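Local coordinates for protein dimethyladenosine transferase, putative (Plasmodium falciparum, PDB 2H1R) that probably transfers methyl groups from S-adenosyl-L-methionine to adenines of ribosomal RNA, through a class I methyltransferase domain within this chain, at residues V46-C51 with K65-I70; K59-A64 with Y89-V94. All blocks are in the same frame, centred on the assembly; numbering follows the deposited sequence.

Contact 1 of 2, residues V46-C51 with K65-I70; sequences VLEIGC and KKVITI
Val46 to Ile49 and Val67 to Ile70 pair in parallel register. Backbone bonds alternate between the two strands: Val46 N gives to Lys66 O, Ile68 N to Val46 O, Glu48 N to Ile68 O and Ile70 N to Glu48 O. The ladder runs one step past the strand, where Gly50 N reaches Ile70 O at 2.8 Å.

Glu48 can be followed outward from the face it shares with Val46, Val67 and Thr69. Its CB lies 4.2 Å from Val67 CG1. CG stands anti to the backbone N (chi1 -177°), and the extended chain runs beside Thr69 in the same direction. OE1 comes to 3.9 Å from Thr69 OG1, but its hydrogen bond goes to Thr57 OG1. Thr69 OG1 makes a weak bond, 3.3 Å, back to Glu48 O, and Cys51 CB lies 3.2 Å from Thr69 OG1. On the other face the side chains of Leu47 and Ile70 cross at an angle, CD1 to CD1 at 3.7 Å.

The face of Leu47, Ile49, Ile68 and Ile70 is apolar in these segments; the other buries the Glu48 carboxyl group just before Gly50, a predicted S-adenosyl-L-methionine-binding residue. Burial may raise that group's pKa, which the Thr57 bond could partly offset.

Contact 2 of 2, residues K59-A64 with Y89-V94; sequences KLLPLA and YNNLEV
This is a mainly apolar, partly buried contact between the chain that follows helix 57-60 and the loop leading into strand 92-93, the edge strand of the central sheet; one side-chain-to-backbone hydrogen bond crosses it. Leu61 carries most of it, spreading its atoms over three partners. Its CB sits over one face of the Tyr89 ring, 4.2 Å from the centroid and offset toward the rim, a CH-pi contact. The chi1 of -73° sends the branch toward the loop: CD1 meets Tyr89 CB at 3.8 Å, while CD2 meets Leu92 CB, also at 3.8 Å, and lies 3.4 Å from Asn91 O. Pro62 approaches the ring obliquely near CE1 and CZ, its CD 3.7 Å from Tyr89 CE1.

Asn91 runs past Leu61 in the opposite direction. Its ND2 gives a nearly straight bond of 2.9 Å to Leu61 O. That oxygen lies in the amide plane of Asn91, whereas ND2 is tilted 24° from the Leu61 carbonyl plane. The same nitrogen also bonds to Lys65 O, which fixes the amide's rotation and links the loop to the start of strand 66-70. Cys84 of helix 74-86 packs against both Leu61 and Leu92. The arrangement is consistent with the Rossmann-like fold of class I methyltransferases, in which helices join parallel strands; here the connection of one beta-alpha-beta unit packs on the loop entering the edge strand.

Contact 1 and contact 2 have centres 8 Å apart and alternate along the chain: 46-51, 59-64, 65-70, 89-94. Strand 45-49, helix 57-60 and strand 66-70 form one beta-alpha-beta unit, and helix 74-86 then leads to strand 92-93, which lies parallel beside 66-70 in the same mixed sheet. The contacts touch directly: Lys66 NZ forms a salt bridge of 2.7 Å with Glu93 OE2, and Val46 CG2 packs on Ala64 CB. Contact 1 ends at Gly50, close to Asp71, another predicted S-adenosyl-L-methionine-binding residue; contact 2 lies farther out, near the N-terminal ends of strands 66-70 and 92-93, where Lys65 and Asn91 meet. Together they involve strands 45-49 and 66-70 and the loop entering 92-93, on one side of the methyltransferase domain.

Contact 1 of 2, residues V46-C51 with K65-I70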
ATOM      1  N   VAL A  46     -16.749   5.949   7.855  1.00 23.30           N
ATOM      2  CA  VAL A  46     -16.293   5.777   6.477  1.00 22.58           C
ATOM      3  C   VAL A  46     -15.546   7.067   6.056  1.00 23.24           C
ATOM      4  O   VAL A  46     -16.084   8.179   6.183  1.00 22.70           O
ATOM      5  CB  VAL A  46     -17.491   5.464   5.523  1.00 23.01           C
ATOM      6  CG1 VAL A  46     -17.049   5.421   4.053  1.00 23.55           C
ATOM      7  CG2 VAL A  46     -18.155   4.128   5.877  1.00 19.68           C
ATOM      8  N   LEU A  47     -14.312   6.914   5.564  1.00 22.83           N
ATOM      9  CA  LEU A  47     -13.573   8.012   4.915  1.00 23.73           C
ATOM     10  C   LEU A  47     -13.788   7.906   3.404  1.00 24.55           C
ATOM     11  O   LEU A  47     -13.481   6.860   2.790  1.00 25.23           O
ATOM     12  CB  LEU A  47     -12.060   7.905   5.222  1.00 23.83           C
ATOM     13  CG  LEU A  47     -11.124   8.937   4.570  1.00 23.54           C
ATOM     14  CD1 LEU A  47     -11.426  10.342   5.067  1.00 28.14           C
ATOM     15  CD2 LEU A  47      -9.678   8.556   4.872  1.00 25.88           C
ATOM     16  N   GLU A  48     -14.349   8.946   2.801  1.00 25.25           N
ATOM     17  CA  GLU A  48     -14.557   8.957   1.342  1.00 27.45           C
ATOM     18  C   GLU A  48     -13.623  10.017   0.774  1.00 27.73           C
ATOM     19  O   GLU A  48     -13.690  11.187   1.155  1.00 27.68           O
ATOM     20  CB  GLU A  48     -16.001   9.281   0.956  1.00 27.48           C
ATOM     21  CG  GLU A  48     -16.244   9.212  -0.554  1.00 28.59           C
ATOM     22  CD  GLU A  48     -17.605   9.705  -1.008  1.00 31.42           C
ATOM     23  OE1 GLU A  48     -18.299  10.426  -0.238  1.00 34.37           O
ATOM     24  OE2 GLU A  48     -17.990   9.370  -2.170  1.00 34.61           O
ATOM     25  N   ILE A  49     -12.722   9.597  -0.102  1.00 28.39           N
ATOM     26  CA  ILE A  49     -11.778  10.536  -0.717  1.00 30.10           C
ATOM     27  C   ILE A  49     -12.260  10.794  -2.139  1.00 31.17           C
ATOM     28  O   ILE A  49     -12.290   9.867  -2.968  1.00 31.33           O
ATOM     29  CB  ILE A  49     -10.334   9.979  -0.743  1.00 29.70           C
ATOM     30  CG1 ILE A  49      -9.876   9.570   0.654  1.00 30.48           C
ATOM     31  CG2 ILE A  49      -9.385  11.020  -1.341  1.00 30.60           C
ATOM     32  CD1 ILE A  49      -8.486   8.920   0.653  1.00 31.21           C
ATOM     33  N   GLY A  50     -12.687  12.025  -2.401  1.00 32.34           N
ATOM     34  CA  GLY A  50     -13.174  12.402  -3.725  1.00 35.43           C
ATOM     35  C   GLY A  50     -14.664  12.137  -3.923  1.00 37.14           C
ATOM     36  O   GLY A  50     -15.046  11.135  -4.532  1.00 37.82           O
ATOM     37  N   CYS A  51     -15.508  13.050  -3.456  1.00 38.30           N
ATOM     38  CA  CYS A  51     -16.959  12.780  -3.435  1.00 39.78           C
ATOM     39  C   CYS A  51     -17.749  13.146  -4.703  1.00 38.35           C
ATOM     40  O   CYS A  51     -18.931  12.788  -4.823  1.00 38.05           O
ATOM     41  CB  CYS A  51     -17.607  13.395  -2.186  1.00 40.30           C
ATOM     42  SG  CYS A  51     -17.412  15.176  -2.086  1.00 48.48           S
ATOM     43  N   LYS A  65     -21.933   4.750  10.339  1.00 24.59           N
ATOM     44  CA  LYS A  65     -22.202   5.608  11.518  1.00 24.84           C
ATOM     45  C   LYS A  65     -22.157   7.075  11.084  1.00 25.21           C
ATOM     46  O   LYS A  65     -23.100   7.860  11.280  1.00 23.85           O
ATOM     47  CB  LYS A  65     -21.171   5.333  12.615  1.00 24.86           C
ATOM     48  CG  LYS A  65     -21.203   6.315  13.804  1.00 28.00           C
ATOM     49  CD  LYS A  65     -20.681   5.596  15.058  1.00 32.37           C
ATOM     50  CE  LYS A  65     -19.165   5.613  15.178  1.00 35.75           C
ATOM     51  NZ  LYS A  65     -18.757   5.172  16.571  1.00 38.44           N
ATOM     52  N   LYS A  66     -21.054   7.411  10.420  1.00 24.24           N
ATOM     53  CA  LYS A  66     -20.892   8.702   9.791  1.00 23.97           C
ATOM     54  C   LYS A  66     -19.855   8.622   8.669  1.00 23.59           C
ATOM     55  O   LYS A  66     -19.028   7.699   8.625  1.00 22.70           O
ATOM     56  CB  LYS A  66     -20.458   9.746  10.803  1.00 23.72           C
ATOM     57  CG  LYS A  66     -19.092   9.599  11.312  1.00 25.09           C
ATOM     58  CD  LYS A  66     -18.812  10.750  12.271  1.00 31.97           C
ATOM     59  CE  LYS A  66     -17.328  10.888  12.517  1.00 35.46           C
ATOM     60  NZ  LYS A  66     -17.045  12.114  13.359  1.00 39.13           N
ATOM     61  N   VAL A  67     -19.930   9.607   7.777  1.00 24.68           N
ATOM     62  CA  VAL A  67     -19.033   9.681   6.614  1.00 24.40           C
ATOM     63  C   VAL A  67     -18.239  10.980   6.704  1.00 25.53           C
ATOM     64  O   VAL A  67     -18.793  12.063   6.970  1.00 25.39           O
ATOM     65  CB  VAL A  67     -19.795   9.635   5.268  1.00 23.77           C
ATOM     66  CG1 VAL A  67     -18.793   9.858   4.060  1.00 23.52           C
ATOM     67  CG2 VAL A  67     -20.637   8.329   5.106  1.00 22.22           C
ATOM     68  N   ILE A  68     -16.931  10.865   6.502  1.00 26.12           N
ATOM     69  CA  ILE A  68     -16.063  12.041   6.428  1.00 28.63           C
ATOM     70  C   ILE A  68     -15.561  12.044   5.001  1.00 30.44           C
ATOM     71  O   ILE A  68     -15.100  11.016   4.483  1.00 28.64           O
ATOM     72  CB  ILE A  68     -14.894  11.973   7.423  1.00 28.67           C
ATOM     73  CG1 ILE A  68     -15.425  11.890   8.873  1.00 28.88           C
ATOM     74  CG2 ILE A  68     -13.956  13.192   7.239  1.00 30.60           C
ATOM     75  CD1 ILE A  68     -14.417  11.377   9.879  1.00 30.23           C
ATOM     76  N   THR A  69     -15.728  13.170   4.337  1.00 32.81           N
ATOM     77  CA  THR A  69     -15.301  13.230   2.954  1.00 36.55           C
ATOM     78  C   THR A  69     -14.235  14.304   2.772  1.00 38.67           C
ATOM     79  O   THR A  69     -14.258  15.335   3.452  1.00 39.22           O
ATOM     80  CB  THR A  69     -16.498  13.400   2.001  1.00 36.50           C
ATOM     81  OG1 THR A  69     -16.032  13.487   0.651  1.00 40.27           O
ATOM     82  CG2 THR A  69     -17.288  14.618   2.335  1.00 37.01           C
ATOM     83  N   ILE A  70     -13.279  14.018   1.889  1.00 40.90           N
ATOM     84  CA  ILE A  70     -12.187  14.928   1.552  1.00 43.61           C
ATOM     85  C   ILE A  70     -12.262  15.122   0.044  1.00 45.06           C
ATOM     86  O   ILE A  70     -12.122  14.152  -0.712  1.00 45.04           O
ATOM     87  CB  ILE A  70     -10.789  14.338   1.927  1.00 43.25           C
ATOM     88  CG1 ILE A  70     -10.687  14.080   3.440  1.00 44.58           C
ATOM     89  CG2 ILE A  70      -9.658  15.273   1.454  1.00 44.55           C
ATOM     90  CD1 ILE A  70      -9.455  13.252   3.879  1.00 43.93           C
TER

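Contact 2 of 2, residues K59-A64 with Y89-V94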
ATOM      1  N   LYS A  59     -25.140   6.969  -0.774  1.00 24.16           N
ATOM      2  CA  LYS A  59     -25.355   5.541  -0.589  1.00 24.03           C
ATOM      3  C   LYS A  59     -24.631   5.036   0.642  1.00 22.38           C
ATOM      4  O   LYS A  59     -25.035   4.000   1.223  1.00 22.33           O
ATOM      5  CB  LYS A  59     -24.891   4.734  -1.818  1.00 24.00           C
ATOM      6  CG  LYS A  59     -25.754   4.912  -3.065  1.00 26.95           C
ATOM      7  CD  LYS A  59     -25.088   4.274  -4.283  1.00 28.38           C
ATOM      8  CE  LYS A  59     -25.109   2.744  -4.249  1.00 32.42           C
ATOM      9  NZ  LYS A  59     -26.497   2.241  -4.464  1.00 36.54           N
ATOM     10  N   LEU A  60     -23.549   5.727   1.006  1.00 20.51           N
ATOM     11  CA  LEU A  60     -22.743   5.409   2.213  1.00 22.15           C
ATOM     12  C   LEU A  60     -23.405   5.821   3.541  1.00 21.91           C
ATOM     13  O   LEU A  60     -23.356   5.095   4.520  1.00 22.10           O
ATOM     14  CB  LEU A  60     -21.362   6.091   2.134  1.00 21.46           C
ATOM     15  CG  LEU A  60     -20.389   5.614   1.029  1.00 22.52           C
ATOM     16  CD1 LEU A  60     -19.253   6.610   0.944  1.00 21.14           C
ATOM     17  CD2 LEU A  60     -19.869   4.221   1.317  1.00 21.83           C
ATOM     18  N   LEU A  61     -23.985   7.001   3.544  1.00 21.58           N
ATOM     19  CA  LEU A  61     -24.559   7.634   4.750  1.00 22.15           C
ATOM     20  C   LEU A  61     -25.617   6.816   5.569  1.00 22.88           C
ATOM     21  O   LEU A  61     -25.562   6.797   6.802  1.00 23.55           O
ATOM     22  CB  LEU A  61     -25.076   9.023   4.377  1.00 21.91           C
ATOM     23  CG  LEU A  61     -24.025  10.114   4.107  1.00 21.79           C
ATOM     24  CD1 LEU A  61     -24.613  11.266   3.368  1.00 22.43           C
ATOM     25  CD2 LEU A  61     -23.413  10.577   5.436  1.00 21.87           C
ATOM     26  N   PRO A  62     -26.597   6.203   4.903  1.00 23.57           N
ATOM     27  CA  PRO A  62     -27.536   5.313   5.622  1.00 24.24           C
ATOM     28  C   PRO A  62     -26.898   4.005   6.113  1.00 24.69           C
ATOM     29  O   PRO A  62     -27.481   3.328   6.965  1.00 24.18           O
ATOM     30  CB  PRO A  62     -28.642   5.065   4.589  1.00 24.79           C
ATOM     31  CG  PRO A  62     -27.930   5.247   3.260  1.00 24.51           C
ATOM     32  CD  PRO A  62     -26.957   6.334   3.470  1.00 23.89           C
ATOM     33  N   LEU A  63     -25.676   3.688   5.632  1.00 24.13           N
ATOM     34  CA  LEU A  63     -24.970   2.471   6.040  1.00 24.51           C
ATOM     35  C   LEU A  63     -24.025   2.686   7.193  1.00 23.85           C
ATOM     36  O   LEU A  63     -23.988   1.876   8.128  1.00 25.64           O
ATOM     37  CB  LEU A  63     -24.224   1.808   4.860  1.00 24.44           C
ATOM     38  CG  LEU A  63     -25.085   1.455   3.666  1.00 25.27           C
ATOM     39  CD1 LEU A  63     -24.175   1.013   2.526  1.00 28.71           C
ATOM     40  CD2 LEU A  63     -26.120   0.362   3.977  1.00 28.56           C
ATOM     41  N   ALA A  64     -23.280   3.783   7.135  1.00 23.34           N
ATOM     42  CA  ALA A  64     -22.177   4.055   8.033  1.00 23.54           C
ATOM     43  C   ALA A  64     -22.673   4.825   9.237  1.00 23.89           C
ATOM     44  O   ALA A  64     -23.684   5.524   9.151  1.00 24.21           O
ATOM     45  CB  ALA A  64     -21.117   4.921   7.303  1.00 22.61           C
ATOM     46  N   TYR A  89     -29.943  13.229   5.597  1.00 29.99           N
ATOM     47  CA  TYR A  89     -28.735  12.721   6.245  1.00 29.43           C
ATOM     48  C   TYR A  89     -27.988  13.844   6.919  1.00 29.20           C
ATOM     49  O   TYR A  89     -27.518  14.797   6.274  1.00 29.01           O
ATOM     50  CB  TYR A  89     -27.806  11.956   5.273  1.00 29.44           C
ATOM     51  CG  TYR A  89     -28.510  10.895   4.449  1.00 29.15           C
ATOM     52  CD1 TYR A  89     -29.019   9.740   5.046  1.00 29.43           C
ATOM     53  CD2 TYR A  89     -28.645  11.030   3.073  1.00 28.74           C
ATOM     54  CE1 TYR A  89     -29.660   8.765   4.287  1.00 29.48           C
ATOM     55  CE2 TYR A  89     -29.284  10.064   2.319  1.00 28.48           C
ATOM     56  CZ  TYR A  89     -29.807   8.947   2.933  1.00 29.67           C
ATOM     57  OH  TYR A  89     -30.433   7.983   2.187  1.00 31.38           O
ATOM     58  N   ASN A  90     -27.887  13.735   8.236  1.00 28.17           N
ATOM     59  CA  ASN A  90     -27.194  14.734   9.009  1.00 28.27           C
ATOM     60  C   ASN A  90     -25.845  14.227   9.469  1.00 28.13           C
ATOM     61  O   ASN A  90     -25.137  14.922  10.200  1.00 28.01           O
ATOM     62  CB  ASN A  90     -28.047  15.140  10.226  1.00 29.60           C
ATOM     63  CG  ASN A  90     -29.249  15.969   9.841  1.00 33.08           C
ATOM     64  OD1 ASN A  90     -29.120  17.005   9.195  1.00 37.35           O
ATOM     65  ND2 ASN A  90     -30.413  15.541  10.263  1.00 36.33           N
ATOM     66  N   ASN A  91     -25.478  13.025   9.030  1.00 27.55           N
ATOM     67  CA  ASN A  91     -24.229  12.404   9.498  1.00 26.78           C
ATOM     68  C   ASN A  91     -23.059  12.523   8.508  1.00 27.53           C
ATOM     69  O   ASN A  91     -22.201  11.649   8.460  1.00 26.64           O
ATOM     70  CB  ASN A  91     -24.459  10.932   9.893  1.00 25.80           C
ATOM     71  CG  ASN A  91     -25.081  10.092   8.769  1.00 25.24           C
ATOM     72  OD1 ASN A  91     -25.887  10.571   7.976  1.00 27.10           O
ATOM     73  ND2 ASN A  91     -24.701   8.814   8.713  1.00 21.44           N
ATOM     74  N   LEU A  92     -23.023  13.618   7.746  1.00 27.57           N
ATOM     75  CA  LEU A  92     -21.889  13.896   6.852  1.00 27.98           C
ATOM     76  C   LEU A  92     -20.983  15.003   7.381  1.00 29.79           C
ATOM     77  O   LEU A  92     -21.454  16.066   7.791  1.00 28.62           O
ATOM     78  CB  LEU A  92     -22.384  14.275   5.445  1.00 28.08           C
ATOM     79  CG  LEU A  92     -21.334  14.613   4.381  1.00 27.11           C
ATOM     80  CD1 LEU A  92     -20.501  13.392   3.947  1.00 24.77           C
ATOM     81  CD2 LEU A  92     -22.058  15.259   3.185  1.00 27.81           C
ATOM     82  N   GLU A  93     -19.675  14.743   7.344  1.00 31.69           N
ATOM     83  CA  GLU A  93     -18.658  15.660   7.822  1.00 35.36           C
ATOM     84  C   GLU A  93     -17.687  15.908   6.677  1.00 36.21           C
ATOM     85  O   GLU A  93     -17.416  15.001   5.879  1.00 34.77           O
ATOM     86  CB  GLU A  93     -17.912  14.980   8.974  1.00 35.48           C
ATOM     87  CG  GLU A  93     -17.124  15.873   9.895  1.00 38.48           C
ATOM     88  CD  GLU A  93     -16.274  15.051  10.857  1.00 39.51           C
ATOM     89  OE1 GLU A  93     -15.023  15.181  10.801  1.00 45.51           O
ATOM     90  OE2 GLU A  93     -16.853  14.241  11.637  1.00 44.12           O
ATOM     91  N   VAL A  94     -17.182  17.140   6.593  1.00 37.62           N
ATOM     92  CA  VAL A  94     -16.097  17.489   5.680  1.00 39.08           C
ATOM     93  C   VAL A  94     -14.913  18.106   6.446  1.00 39.86           C
ATOM     94  O   VAL A  94     -13.795  17.543   6.465  1.00 40.68           O
ATOM     95  CB  VAL A  94     -16.564  18.428   4.524  1.00 39.19           C
ATOM     96  CG1 VAL A  94     -15.400  18.710   3.574  1.00 39.15           C
ATOM     97  CG2 VAL A  94     -17.717  17.786   3.750  1.00 39.65           C
TER